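Local coordinates for protein beta sliding clamp (Borrelia burgdorferi, PDB 6DJ8) that probably encircles DNA as a ring-shaped head-to-tail homodimer and tethers DNA polymerases and other proteins to it for processive replication, at residues A[222-227]-A[256-261]. Sequence-based numbering, arbitrary orientation.
Sequences VKIFNF and IACSLI
Ile-224 lays its CD1 methyl between Ile-256 and Cys-258, two side chains that the strand segment 256-259 turns toward helix 223-231 in the central domain of this DNA-clamp fold. Helix packs on sheet here: the axes of 223-227 and 256-259 approach to 10.0 Å and run nearly antiparallel, at 163°. The backbones stay well apart, with CA of Ile-224 and CA of Cys-258 7.5 Å from each other, and the contact is made almost wholly by apolar side chains, CD1 of Ile-224 also coming near the backbone C of Ala-257. Ile-224 is fully extended, CG1 anti to the backbone N (chi1 -165°) and CD1 carried straight on, and this length brings CD1 to 3.8 Å from Ile-256 CG2 and 3.9 Å from Cys-258 SG. Its CG2 branch also lies against the sulfur, at 4.1 Å, so SG meets both methyls of one isoleucine. One turn further along the helix, Phe-227 reaches the same Ile-256, while its ring also meets Phe-65 with planes inclined by about 65°. Phe-65 belongs to strand 64-70, paired with 254-259 in the sheet that joins N-terminal and central domains, so through Phe-227 the helix also touches a strand from the N-terminal domain. Phe-247, on the neighbouring strand 246-251, touches both Ile-224 and Cys-258. At the ring edge, CE2 of Phe-227 stands 4.1 Å from CG2 of Ile-256, near the ring plane.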
ATOM      1  N   VAL A 222     -20.574  -9.185  13.611  1.00 30.03           N
ATOM      2  CA  VAL A 222     -20.362  -8.872  12.211  1.00 30.22           C
ATOM      3  C   VAL A 222     -19.080  -9.514  11.667  1.00 30.22           C
ATOM      4  O   VAL A 222     -18.983  -9.745  10.459  1.00 31.87           O
ATOM      5  CB  VAL A 222     -20.365  -7.343  11.996  1.00 28.51           C
ATOM      6  CG1 VAL A 222     -19.111  -6.672  12.642  1.00 32.40           C
ATOM      7  CG2 VAL A 222     -20.449  -7.037  10.501  1.00 37.21           C
ATOM      8  N   LYS A 223     -18.100  -9.825  12.514  1.00 30.33           N
ATOM      9  CA  LYS A 223     -16.804 -10.262  11.973  1.00 36.29           C
ATOM     10  C   LYS A 223     -16.963 -11.449  11.030  1.00 36.95           C
ATOM     11  O   LYS A 223     -16.354 -11.474   9.951  1.00 34.70           O
ATOM     12  CB  LYS A 223     -15.826 -10.605  13.095  1.00 39.93           C
ATOM     13  CG  LYS A 223     -14.468 -11.131  12.594  1.00 41.27           C
ATOM     14  CD  LYS A 223     -13.525 -11.426  13.739  1.00 41.48           C
ATOM     15  CE  LYS A 223     -12.136 -11.873  13.229  1.00 41.33           C
ATOM     16  NZ  LYS A 223     -11.260 -12.241  14.381  1.00 44.14           N
ATOM     17  N   ILE A 224     -17.837 -12.409  11.374  1.00 29.55           N
ATOM     18  CA  ILE A 224     -17.967 -13.574  10.501  1.00 31.12           C
ATOM     19  C   ILE A 224     -18.451 -13.170   9.115  1.00 34.59           C
ATOM     20  O   ILE A 224     -18.092 -13.810   8.118  1.00 34.93           O
ATOM     21  CB  ILE A 224     -18.875 -14.666  11.120  1.00 27.38           C
ATOM     22  CG1 ILE A 224     -18.668 -15.974  10.344  1.00 32.69           C
ATOM     23  CG2 ILE A 224     -20.346 -14.247  11.073  1.00 31.86           C
ATOM     24  CD1 ILE A 224     -19.335 -17.181  10.971  1.00 38.11           C
ATOM     25  N   PHE A 225     -19.236 -12.088   9.008  1.00 34.11           N
ATOM     26  CA  PHE A 225     -19.698 -11.686   7.686  1.00 33.93           C
ATOM     27  C   PHE A 225     -18.583 -11.031   6.878  1.00 32.06           C
ATOM     28  O   PHE A 225     -18.491 -11.246   5.668  1.00 33.61           O
ATOM     29  CB  PHE A 225     -20.922 -10.768   7.811  1.00 30.49           C
ATOM     30  CG  PHE A 225     -22.083 -11.471   8.441  1.00 34.81           C
ATOM     31  CD1 PHE A 225     -22.786 -12.422   7.724  1.00 36.33           C
ATOM     32  CD2 PHE A 225     -22.392 -11.282   9.774  1.00 33.69           C
ATOM     33  CE1 PHE A 225     -23.830 -13.134   8.317  1.00 39.80           C
ATOM     34  CE2 PHE A 225     -23.423 -11.978  10.361  1.00 39.37           C
ATOM     35  CZ  PHE A 225     -24.145 -12.913   9.627  1.00 37.33           C
ATOM     36  N   ASN A 226     -17.735 -10.228   7.518  1.00 28.70           N
ATOM     37  CA  ASN A 226     -16.557  -9.726   6.806  1.00 34.58           C
ATOM     38  C   ASN A 226     -15.704 -10.884   6.312  1.00 35.74           C
ATOM     39  O   ASN A 226     -15.294 -10.910   5.152  1.00 35.26           O
ATOM     40  CB  ASN A 226     -15.760  -8.793   7.714  1.00 32.58           C
ATOM     41  CG  ASN A 226     -16.536  -7.518   8.030  1.00 40.49           C
ATOM     42  OD1 ASN A 226     -17.280  -7.032   7.182  1.00 37.54           O
ATOM     43  ND2 ASN A 226     -16.368  -6.976   9.238  1.00 34.11           N
ATOM     44  N   PHE A 227     -15.545 -11.915   7.144  1.00 34.28           N
ATOM     45  CA  PHE A 227     -14.781 -13.106   6.758  1.00 32.97           C
ATOM     46  C   PHE A 227     -15.416 -13.809   5.561  1.00 42.81           C
ATOM     47  O   PHE A 227     -14.747 -14.124   4.562  1.00 38.60           O
ATOM     48  CB  PHE A 227     -14.729 -14.035   7.974  1.00 37.37           C
ATOM     49  CG  PHE A 227     -13.899 -15.263   7.802  1.00 33.57           C
ATOM     50  CD1 PHE A 227     -12.661 -15.208   7.174  1.00 36.11           C
ATOM     51  CD2 PHE A 227     -14.322 -16.462   8.355  1.00 32.06           C
ATOM     52  CE1 PHE A 227     -11.872 -16.350   7.062  1.00 38.08           C
ATOM     53  CE2 PHE A 227     -13.542 -17.609   8.248  1.00 39.80           C
ATOM     54  CZ  PHE A 227     -12.316 -17.547   7.596  1.00 33.76           C
ATOM     55  N   ILE A 256     -18.236 -23.070   8.809  1.00 30.55           N
ATOM     56  CA  ILE A 256     -17.864 -21.974   9.695  1.00 38.97           C
ATOM     57  C   ILE A 256     -18.948 -21.836  10.746  1.00 40.01           C
ATOM     58  O   ILE A 256     -20.135 -21.998  10.445  1.00 42.05           O
ATOM     59  CB  ILE A 256     -17.695 -20.644   8.925  1.00 40.31           C
ATOM     60  CG1 ILE A 256     -17.153 -20.898   7.524  1.00 43.03           C
ATOM     61  CG2 ILE A 256     -16.757 -19.688   9.669  1.00 35.08           C
ATOM     62  CD1 ILE A 256     -17.130 -19.687   6.680  1.00 41.73           C
ATOM     63  N   ALA A 257     -18.549 -21.510  11.971  1.00 40.80           N
ATOM     64  CA  ALA A 257     -19.506 -21.304  13.045  1.00 44.17           C
ATOM     65  C   ALA A 257     -18.990 -20.218  13.976  1.00 40.43           C
ATOM     66  O   ALA A 257     -17.783 -19.957  14.045  1.00 40.93           O
ATOM     67  CB  ALA A 257     -19.766 -22.597  13.830  1.00 43.82           C
ATOM     68  N   CYS A 258     -19.921 -19.583  14.696  1.00 33.30           N
ATOM     69  CA  CYS A 258     -19.546 -18.639  15.740  1.00 36.55           C
ATOM     70  C   CYS A 258     -20.674 -18.575  16.755  1.00 38.67           C
ATOM     71  O   CYS A 258     -21.744 -19.153  16.550  1.00 38.24           O
ATOM     72  CB  CYS A 258     -19.245 -17.254  15.159  1.00 36.99           C
ATOM     73  SG  CYS A 258     -20.726 -16.333  14.568  1.00 35.58           S
ATOM     74  N   SER A 259     -20.421 -17.881  17.863  1.00 40.15           N
ATOM     75  CA  SER A 259     -21.431 -17.728  18.904  1.00 40.46           C
ATOM     76  C   SER A 259     -22.316 -16.529  18.618  1.00 41.08           C
ATOM     77  O   SER A 259     -21.877 -15.527  18.036  1.00 37.05           O
ATOM     78  CB  SER A 259     -20.800 -17.548  20.282  1.00 43.80           C
ATOM     79  OG  SER A 259     -20.189 -18.742  20.707  1.00 44.82           O
ATOM     80  N   LEU A 260     -23.573 -16.642  19.036  1.00 38.61           N
ATOM     81  CA  LEU A 260     -24.486 -15.517  18.984  1.00 42.06           C
ATOM     82  C   LEU A 260     -24.252 -14.584  20.168  1.00 46.22           C
ATOM     83  O   LEU A 260     -23.708 -14.966  21.205  1.00 48.00           O
ATOM     84  CB  LEU A 260     -25.936 -16.005  18.986  1.00 44.69           C
ATOM     85  CG  LEU A 260     -26.287 -17.005  17.882  1.00 48.50           C
ATOM     86  CD1 LEU A 260     -27.700 -17.529  18.085  1.00 55.13           C
ATOM     87  CD2 LEU A 260     -26.130 -16.392  16.497  1.00 44.52           C
ATOM     88  N   ILE A 261     -24.672 -13.338  19.999  1.00 45.91           N
ATOM     89  CA  ILE A 261     -24.689 -12.372  21.088  1.00 46.17           C
ATOM     90  C   ILE A 261     -26.038 -12.528  21.769  1.00 50.28           C
ATOM     91  O   ILE A 261     -27.076 -12.454  21.103  1.00 47.54           O
ATOM     92  CB  ILE A 261     -24.484 -10.949  20.545  1.00 47.64           C
ATOM     93  CG1 ILE A 261     -23.111 -10.856  19.884  1.00 43.97           C
ATOM     94  CG2 ILE A 261     -24.570  -9.920  21.665  1.00 48.13           C
ATOM     95  CD1 ILE A 261     -23.075  -9.900  18.739  1.00 47.09           C
TER